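Local atomic coordinates of NAD-dependent aldehyde dehydrogenase (Burkholderia multivorans, PDB entry 5UJU), a protein that probably oxidises aldehydes to carboxylic acids with NAD+ as the electron acceptor. Residues Gln108-Glu113 against Ala261-Asn266; Ile293-Ser298 against Thr303-His308. All blocks are in the same frame, centred on the assembly; numbering follows the deposited sequence.

Interaction 1 (Gln108-Glu113 against Ala261-Asn266); sequences QRTWRE and AGFDPN
Phe263 and Trp111 form a T-shaped aromatic pair where helix 97-132 passes the turn between helix 245-260 and strand 268-270, in the aldehyde dehydrogenase fold. There Gly262, at a positive phi of 84°, ends the preceding helix in a Schellman motif; having no side chain, it puts no CB against the carbonyl O of Ala261. Its carbonyl oxygen takes a hydrogen bond from a water that also reaches Thr110 OG1 at a long 3.3 Å.

Phe263 comes next. Trp111 has CG anti to the backbone N (chi1 179°), which swings the indole toward the turn, and presents the edge of its six-membered ring to one face of the phenyl ring, with the planes at 81° and Trp111 CE3 about 3.7 Å above the middle of Phe263. At the rim of that ring, CE1 of Phe263 lies 3.6 Å from the carbonyl O of Thr110. At the indole's other end, Trp111 NE1 is hydrogen-bonded to the Asn233 carbonyl, which helps fix the ring's rotation.

Asp264 follows, its OD1 accepting from Asn266 N in an Asx turn. Its own backbone N donates to a second water, 2.9 Å from Asp264 N and 2.7 Å from Thr110 OG1.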
ATOM      1  N   GLN A 108       9.109   2.829  21.671  1.00 30.32           N
ATOM      2  CA  GLN A 108       8.396   1.930  20.763  0.52 29.77           C
ATOM      3  C   GLN A 108       7.892   0.678  21.473  1.00 28.87           C
ATOM      4  O   GLN A 108       6.747   0.253  21.262  1.00 27.45           O
ATOM      5  CB  GLN A 108       9.305   1.540  19.593  0.52 33.97           C
ATOM      6  CG  GLN A 108       9.062   2.351  18.334  0.52 36.14           C
ATOM      7  CD  GLN A 108      10.201   2.267  17.317  0.52 37.93           C
ATOM      8  OE1 GLN A 108      11.038   1.364  17.362  0.52 36.22           O
ATOM      9  NE2 GLN A 108      10.226   3.218  16.394  0.52 32.36           N
ATOM     10  N   ARG A 109       8.725   0.064  22.311  1.00 26.02           N
ATOM     11  CA  ARG A 109       8.430  -1.285  22.806  1.00 31.38           C
ATOM     12  C   ARG A 109       7.100  -1.366  23.551  1.00 26.94           C
ATOM     13  O   ARG A 109       6.209  -2.126  23.159  1.00 29.06           O
ATOM     14  CB  ARG A 109       9.570  -1.792  23.704  1.00 28.49           C
ATOM     15  CG  ARG A 109       9.366  -3.235  24.173  1.00 40.75           C
ATOM     16  CD  ARG A 109      10.643  -3.827  24.778  1.00 44.87           C
ATOM     17  NE  ARG A 109      10.394  -5.077  25.492  1.00 68.32           N
ATOM     18  CZ  ARG A 109      10.511  -6.286  24.950  1.00 80.77           C
ATOM     19  NH1 ARG A 109      10.853  -6.409  23.672  1.00 85.60           N
ATOM     20  NH2 ARG A 109      10.276  -7.372  25.679  1.00 76.56           N
ATOM     21  N   THR A 110       6.950  -0.614  24.649  1.00 30.73           N
ATOM     22  CA  THR A 110       5.732  -0.779  25.443  1.00 28.82           C
ATOM     23  C   THR A 110       4.504  -0.274  24.684  1.00 29.71           C
ATOM     24  O   THR A 110       3.395  -0.786  24.876  1.00 27.71           O
ATOM     25  CB  THR A 110       5.878  -0.097  26.821  1.00 25.69           C
ATOM     26  OG1 THR A 110       6.011   1.318  26.683  1.00 43.08           O
ATOM     27  CG2 THR A 110       7.118  -0.623  27.527  1.00 28.60           C
ATOM     28  N   TRP A 111       4.682   0.704  23.802  1.00 29.48           N
ATOM     29  CA  TRP A 111       3.579   1.133  22.953  1.00 29.23           C
ATOM     30  C   TRP A 111       3.142  -0.003  22.036  1.00 28.92           C
ATOM     31  O   TRP A 111       1.964  -0.372  22.006  1.00 28.53           O
ATOM     32  CB  TRP A 111       4.012   2.373  22.167  1.00 28.45           C
ATOM     33  CG  TRP A 111       3.028   2.990  21.176  1.00 26.81           C
ATOM     34  CD1 TRP A 111       3.272   3.262  19.858  1.00 29.06           C
ATOM     35  CD2 TRP A 111       1.696   3.472  21.438  1.00 26.12           C
ATOM     36  NE1 TRP A 111       2.178   3.856  19.280  1.00 28.16           N
ATOM     37  CE2 TRP A 111       1.198   4.000  20.226  1.00 25.67           C
ATOM     38  CE3 TRP A 111       0.873   3.496  22.571  1.00 29.19           C
ATOM     39  CZ2 TRP A 111      -0.085   4.539  20.113  1.00 26.66           C
ATOM     40  CZ3 TRP A 111      -0.408   4.043  22.455  1.00 26.63           C
ATOM     41  CH2 TRP A 111      -0.861   4.568  21.242  1.00 26.03           C
ATOM     42  N   ARG A 112       4.095  -0.614  21.327  1.00 27.44           N
ATOM     43  CA  ARG A 112       3.776  -1.743  20.461  1.00 25.83           C
ATOM     44  C   ARG A 112       3.098  -2.858  21.240  1.00 31.15           C
ATOM     45  O   ARG A 112       2.098  -3.431  20.789  1.00 30.72           O
ATOM     46  CB  ARG A 112       5.045  -2.285  19.793  1.00 30.81           C
ATOM     47  CG  ARG A 112       4.813  -3.655  19.163  1.00 35.70           C
ATOM     48  CD  ARG A 112       6.014  -4.193  18.412  1.00 40.45           C
ATOM     49  NE  ARG A 112       7.078  -4.652  19.304  1.00 44.08           N
ATOM     50  CZ  ARG A 112       8.203  -3.987  19.553  1.00 50.28           C
ATOM     51  NH1 ARG A 112       8.428  -2.806  18.978  1.00 41.01           N
ATOM     52  NH2 ARG A 112       9.107  -4.508  20.383  1.00 55.09           N
ATOM     53  N   GLU A 113       3.633  -3.185  22.422  1.00 27.53           N
ATOM     54  CA  GLU A 113       3.126  -4.334  23.159  1.00 25.86           C
ATOM     55  C   GLU A 113       1.712  -4.132  23.662  1.00 29.38           C
ATOM     56  O   GLU A 113       1.044  -5.117  23.974  1.00 33.66           O
ATOM     57  CB  GLU A 113       4.059  -4.672  24.318  1.00 28.80           C
ATOM     58  CG  GLU A 113       5.347  -5.252  23.796  1.00 37.20           C
ATOM     59  CD  GLU A 113       6.325  -5.617  24.885  1.00 40.45           C
ATOM     60  OE1 GLU A 113       6.121  -5.198  26.049  1.00 49.41           O
ATOM     61  OE2 GLU A 113       7.288  -6.343  24.557  1.00 38.14           O
ATOM     62  N   ALA A 261      -1.908   7.391  30.082  1.00 25.43           N
ATOM     63  CA  ALA A 261      -2.176   5.990  29.780  1.00 38.88           C
ATOM     64  C   ALA A 261      -1.014   5.064  30.144  1.00 40.20           C
ATOM     65  O   ALA A 261      -1.088   3.862  29.865  1.00 39.87           O
ATOM     66  CB  ALA A 261      -2.515   5.840  28.289  1.00 26.47           C
ATOM     67  N   GLY A 262       0.056   5.583  30.749  1.00 41.87           N
ATOM     68  CA  GLY A 262       1.179   4.740  31.122  1.00 39.67           C
ATOM     69  C   GLY A 262       2.181   4.493  30.015  1.00 37.32           C
ATOM     70  O   GLY A 262       2.971   3.551  30.107  1.00 34.19           O
ATOM     71  N   PHE A 263       2.167   5.298  28.956  1.00 30.59           N
ATOM     72  CA  PHE A 263       3.144   5.171  27.887  1.00 25.66           C
ATOM     73  C   PHE A 263       4.213   6.250  27.973  1.00 32.13           C
ATOM     74  O   PHE A 263       4.041   7.286  28.621  1.00 30.55           O
ATOM     75  CB  PHE A 263       2.448   5.217  26.516  1.00 26.33           C
ATOM     76  CG  PHE A 263       1.498   4.085  26.328  1.00 30.49           C
ATOM     77  CD1 PHE A 263       1.979   2.785  26.283  1.00 32.35           C
ATOM     78  CD2 PHE A 263       0.135   4.299  26.282  1.00 26.52           C
ATOM     79  CE1 PHE A 263       1.121   1.727  26.144  1.00 33.47           C
ATOM     80  CE2 PHE A 263      -0.730   3.243  26.145  1.00 27.32           C
ATOM     81  CZ  PHE A 263      -0.237   1.957  26.074  1.00 31.16           C
ATOM     82  N   ASP A 264       5.325   5.988  27.297  1.00 32.03           N
ATOM     83  CA  ASP A 264       6.377   6.981  27.129  1.00 31.08           C
ATOM     84  C   ASP A 264       5.823   8.103  26.258  1.00 25.05           C
ATOM     85  O   ASP A 264       5.420   7.842  25.116  1.00 29.27           O
ATOM     86  CB  ASP A 264       7.606   6.311  26.494  1.00 28.34           C
ATOM     87  CG  ASP A 264       8.817   7.244  26.374  1.00 33.65           C
ATOM     88  OD1 ASP A 264       8.675   8.489  26.416  1.00 33.06           O
ATOM     89  OD2 ASP A 264       9.935   6.711  26.201  1.00 33.81           O
ATOM     90  N   PRO A 265       5.719   9.339  26.760  1.00 26.01           N
ATOM     91  CA  PRO A 265       5.173  10.412  25.916  1.00 30.13           C
ATOM     92  C   PRO A 265       5.963  10.628  24.643  1.00 27.85           C
ATOM     93  O   PRO A 265       5.423  11.210  23.698  1.00 27.54           O
ATOM     94  CB  PRO A 265       5.214  11.647  26.830  1.00 28.68           C
ATOM     95  CG  PRO A 265       6.271  11.331  27.853  1.00 26.03           C
ATOM     96  CD  PRO A 265       6.138   9.838  28.084  1.00 29.98           C
ATOM     97  N   ASN A 266       7.225  10.180  24.587  1.00 23.51           N
ATOM     98  CA  ASN A 266       7.999  10.311  23.358  1.00 24.57           C
ATOM     99  C   ASN A 266       7.520   9.396  22.236  1.00 24.04           C
ATOM    100  O   ASN A 266       8.177   9.348  21.193  1.00 25.52           O
ATOM    101  CB  ASN A 266       9.472  10.059  23.648  1.00 24.71           C
ATOM    102  CG  ASN A 266      10.047  11.117  24.545  1.00 31.08           C
ATOM    103  OD1 ASN A 266       9.650  12.274  24.460  1.00 28.57           O
ATOM    104  ND2 ASN A 266      10.963  10.729  25.433  1.00 29.76           N
TER
HETATM  105  O   HOH W   1       5.746   3.760  25.480  1.00 26.75           O
HETATM  106  O   HOH W   2       5.559   2.678  29.640  1.00 48.02           O

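Interaction 2 (Ile293-Ser298 against Thr303-His308); sequences IDFTGS and TWLERH
Leu305 points from helix 299-308 at the strand 290-296 and splits its two methyl groups between two strand residues, with Phe295 taking one and Ile293 the other. The leucine and phenylalanine side chains cross at about a right angle. Leu305 CD1 sits against the root of the aromatic side chain, 3.6 Å from Phe295 CD2 and 3.7 Å from Phe295 CB, so the methyl bears on the bend where the ring joins the chain. A chi1 of 165° sets Phe295 CG anti to the backbone N and beside the carbonyl carbon, 3.6 Å from Leu305 CD1.

The second branch makes a looser meeting. CD2 of Leu305 comes to 4.2 Å from CD1 of Ile293, a methyl-to-methyl contact at the end of the extended isoleucine chain. Ile293 and Phe295, two residues apart, both direct their side chains to the helix, whereas Asp294 between them faces away and forms a salt bridge with Arg553. Leu211 and Ala285 help complete the apolar pocket round Leu305, and a bound imidazole, probably from the crystallisation liquor, lies about 4 Å from its side chain.

On the helix itself, His308 ND1 donates to the Trp304 carbonyl O over 2.9 Å, with an N-H...O angle of 144°. That oxygen also receives the backbone N of His308, so two donors grip it. The bond probably helps hold the imidazole over the indole: His308 ND1 lies 3.4 Å above the plane of the Trp304 ring, offset toward the rim.

Past the strand, Gly297 leads to Ser298, whose OG caps the helix by accepting from Asn301 N. Strand 290-296, helix 299-308 and strand 313-317 make a beta-alpha-beta unit, with apolar side chains packing the crossover helix against the parallel strand pair 290-296 and 313-317 of a mixed sheet.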
ATOM      1  N   ILE A 293       6.446   8.022   5.974  1.00 22.63           N
ATOM      2  CA  ILE A 293       6.513   9.474   5.791  1.00 22.23           C
ATOM      3  C   ILE A 293       5.188   9.939   5.208  1.00 25.46           C
ATOM      4  O   ILE A 293       4.743   9.401   4.187  1.00 24.33           O
ATOM      5  CB  ILE A 293       7.668   9.893   4.858  1.00 23.75           C
ATOM      6  CG1 ILE A 293       9.023   9.416   5.395  1.00 24.40           C
ATOM      7  CG2 ILE A 293       7.646  11.433   4.613  1.00 20.99           C
ATOM      8  CD1 ILE A 293      10.196   9.697   4.445  1.00 26.65           C
ATOM      9  N   ASP A 294       4.561  10.931   5.846  1.00 25.20           N
ATOM     10  CA  ASP A 294       3.374  11.601   5.314  1.00 30.17           C
ATOM     11  C   ASP A 294       3.716  13.060   5.045  1.00 31.41           C
ATOM     12  O   ASP A 294       4.099  13.790   5.965  1.00 26.76           O
ATOM     13  CB  ASP A 294       2.181  11.496   6.278  1.00 25.22           C
ATOM     14  CG  ASP A 294       1.582  10.089   6.323  1.00 26.43           C
ATOM     15  OD1 ASP A 294       0.602   9.802   5.596  1.00 25.65           O
ATOM     16  OD2 ASP A 294       2.115   9.242   7.058  1.00 28.27           O
ATOM     17  N   PHE A 295       3.569  13.483   3.787  1.00 23.39           N
ATOM     18  CA  PHE A 295       4.052  14.784   3.345  1.00 22.75           C
ATOM     19  C   PHE A 295       2.963  15.552   2.610  1.00 30.60           C
ATOM     20  O   PHE A 295       2.266  14.990   1.755  1.00 32.94           O
ATOM     21  CB  PHE A 295       5.274  14.611   2.438  1.00 23.92           C
ATOM     22  CG  PHE A 295       5.636  15.848   1.639  1.00 29.36           C
ATOM     23  CD1 PHE A 295       5.087  16.070   0.381  1.00 32.64           C
ATOM     24  CD2 PHE A 295       6.545  16.769   2.135  1.00 31.53           C
ATOM     25  CE1 PHE A 295       5.436  17.196  -0.363  1.00 32.10           C
ATOM     26  CE2 PHE A 295       6.902  17.895   1.399  1.00 33.40           C
ATOM     27  CZ  PHE A 295       6.348  18.108   0.145  1.00 27.78           C
ATOM     28  N   THR A 296       2.861  16.850   2.914  1.00 32.36           N
ATOM     29  CA  THR A 296       2.054  17.793   2.142  1.00 36.89           C
ATOM     30  C   THR A 296       2.932  18.961   1.711  1.00 30.76           C
ATOM     31  O   THR A 296       3.574  19.593   2.554  1.00 34.02           O
ATOM     32  CB  THR A 296       0.867  18.329   2.957  1.00 42.31           C
ATOM     33  OG1 THR A 296       0.053  17.247   3.405  1.00 50.50           O
ATOM     34  CG2 THR A 296       0.018  19.257   2.097  1.00 44.76           C
ATOM     35  N   GLY A 297       2.972  19.245   0.413  1.00 32.39           N
ATOM     36  CA  GLY A 297       3.793  20.358  -0.045  1.00 36.60           C
ATOM     37  C   GLY A 297       4.008  20.322  -1.540  1.00 38.71           C
ATOM     38  O   GLY A 297       3.149  19.855  -2.293  1.00 39.93           O
ATOM     39  N   SER A 298       5.174  20.809  -1.960  1.00 34.25           N
ATOM     40  CA  SER A 298       5.451  20.959  -3.383  1.00 43.22           C
ATOM     41  C   SER A 298       5.583  19.607  -4.068  1.00 41.84           C
ATOM     42  O   SER A 298       5.934  18.592  -3.450  1.00 32.89           O
ATOM     43  CB  SER A 298       6.732  21.767  -3.622  1.00 46.51           C
ATOM     44  OG  SER A 298       7.891  20.996  -3.360  1.00 42.94           O
ATOM     45  N   THR A 303       7.894  14.455  -4.682  1.00 31.75           N
ATOM     46  CA  THR A 303       8.520  13.521  -5.615  1.00 34.56           C
ATOM     47  C   THR A 303       9.892  13.065  -5.124  1.00 38.89           C
ATOM     48  O   THR A 303      10.267  11.898  -5.293  1.00 37.92           O
ATOM     49  CB  THR A 303       8.653  14.203  -6.979  1.00 35.52           C
ATOM     50  OG1 THR A 303       7.352  14.549  -7.465  1.00 39.39           O
ATOM     51  CG2 THR A 303       9.320  13.310  -7.963  1.00 40.95           C
ATOM     52  N   TRP A 304      10.677  13.984  -4.563  1.00 32.62           N
ATOM     53  CA  TRP A 304      11.979  13.602  -4.029  1.00 36.44           C
ATOM     54  C   TRP A 304      11.831  12.506  -2.978  1.00 28.02           C
ATOM     55  O   TRP A 304      12.549  11.502  -3.013  1.00 30.33           O
ATOM     56  CB  TRP A 304      12.688  14.830  -3.448  1.00 31.57           C
ATOM     57  CG  TRP A 304      14.111  14.584  -3.048  1.00 31.28           C
ATOM     58  CD1 TRP A 304      15.226  14.800  -3.803  1.00 35.21           C
ATOM     59  CD2 TRP A 304      14.569  14.057  -1.796  1.00 30.85           C
ATOM     60  NE1 TRP A 304      16.349  14.446  -3.097  1.00 33.31           N
ATOM     61  CE2 TRP A 304      15.973  13.982  -1.864  1.00 35.78           C
ATOM     62  CE3 TRP A 304      13.925  13.644  -0.627  1.00 32.98           C
ATOM     63  CZ2 TRP A 304      16.749  13.507  -0.809  1.00 34.95           C
ATOM     64  CZ3 TRP A 304      14.702  13.173   0.428  1.00 39.07           C
ATOM     65  CH2 TRP A 304      16.098  13.109   0.325  1.00 33.89           C
ATOM     66  N   LEU A 305      10.868  12.664  -2.060  1.00 31.47           N
ATOM     67  CA  LEU A 305      10.662  11.681  -0.992  1.00 30.80           C
ATOM     68  C   LEU A 305      10.246  10.322  -1.546  1.00 33.03           C
ATOM     69  O   LEU A 305      10.729   9.279  -1.090  1.00 39.04           O
ATOM     70  CB  LEU A 305       9.606  12.191  -0.011  1.00 30.11           C
ATOM     71  CG  LEU A 305       9.990  13.412   0.808  1.00 28.69           C
ATOM     72  CD1 LEU A 305       8.759  14.030   1.390  1.00 29.63           C
ATOM     73  CD2 LEU A 305      10.923  12.988   1.933  1.00 23.57           C
ATOM     74  N   GLU A 306       9.308  10.312  -2.495  1.00 28.77           N
ATOM     75  CA  GLU A 306       8.855   9.049  -3.070  1.00 35.95           C
ATOM     76  C   GLU A 306      10.012   8.284  -3.700  1.00 37.79           C
ATOM     77  O   GLU A 306      10.082   7.053  -3.609  1.00 42.90           O
ATOM     78  CB  GLU A 306       7.770   9.299  -4.120  1.00 34.24           C
ATOM     79  CG  GLU A 306       6.518   9.971  -3.591  1.00 34.16           C
ATOM     80  CD  GLU A 306       5.649  10.470  -4.722  1.00 37.32           C
ATOM     81  OE1 GLU A 306       5.981  10.160  -5.878  1.00 44.63           O
ATOM     82  OE2 GLU A 306       4.655  11.175  -4.467  1.00 37.63           O
ATOM     83  N   ARG A 307      10.935   9.001  -4.328  1.00 34.91           N
ATOM     84  CA  ARG A 307      12.014   8.361  -5.064  0.57 38.51           C
ATOM     85  C   ARG A 307      13.219   8.027  -4.198  1.00 41.82           C
ATOM     86  O   ARG A 307      13.898   7.023  -4.453  1.00 45.83           O
ATOM     87  CB  ARG A 307      12.438   9.260  -6.223  0.57 42.48           C
ATOM     88  CG  ARG A 307      11.348   9.427  -7.259  0.57 48.09           C
ATOM     89  CD  ARG A 307      11.677  10.508  -8.268  0.57 51.97           C
ATOM     90  NE  ARG A 307      10.602  10.653  -9.245  0.57 53.79           N
ATOM     91  CZ  ARG A 307      10.717  10.366 -10.536  0.57 55.48           C
ATOM     92  NH1 ARG A 307      11.872   9.925 -11.022  0.57 53.19           N
ATOM     93  NH2 ARG A 307       9.675  10.528 -11.341  0.57 55.23           N
ATOM     94  N   HIS A 308      13.501   8.827  -3.173  1.00 34.92           N
ATOM     95  CA  HIS A 308      14.772   8.690  -2.475  1.00 36.84           C
ATOM     96  C   HIS A 308      14.674   8.075  -1.090  1.00 33.99           C
ATOM     97  O   HIS A 308      15.625   7.422  -0.666  1.00 32.45           O
ATOM     98  CB  HIS A 308      15.466  10.054  -2.408  1.00 37.34           C
ATOM     99  CG  HIS A 308      15.851  10.550  -3.761  1.00 47.82           C
ATOM    100  ND1 HIS A 308      15.062  11.421  -4.482  1.00 48.44           N
ATOM    101  CD2 HIS A 308      16.882  10.216  -4.572  1.00 52.29           C
ATOM    102  CE1 HIS A 308      15.622  11.645  -5.657  1.00 51.14           C
ATOM    103  NE2 HIS A 308      16.719  10.916  -5.741  1.00 53.35           N
TER

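How the interactions relate
Interaction 2 belongs to the core: its three touching residues are buried, and it binds strand and helix that are close neighbours in sequence within one beta-alpha-beta unit. Interaction 1 is partly buried and joins elements 148 residues apart; its centre lies about 27 Å from the centre of the chain, that of interaction 2 about 15 Å. The difference in place shows in the chemistry. Aliphatic and aromatic packing alone joins the segments in interaction 2, whereas interaction 1 adds water bridges to its aromatic pair. Their nearest atoms stay about 12 Å apart, though strand 268-270, which follows interaction 1, and strand 290-296, which carries one side of interaction 2, belong to the same mixed sheet.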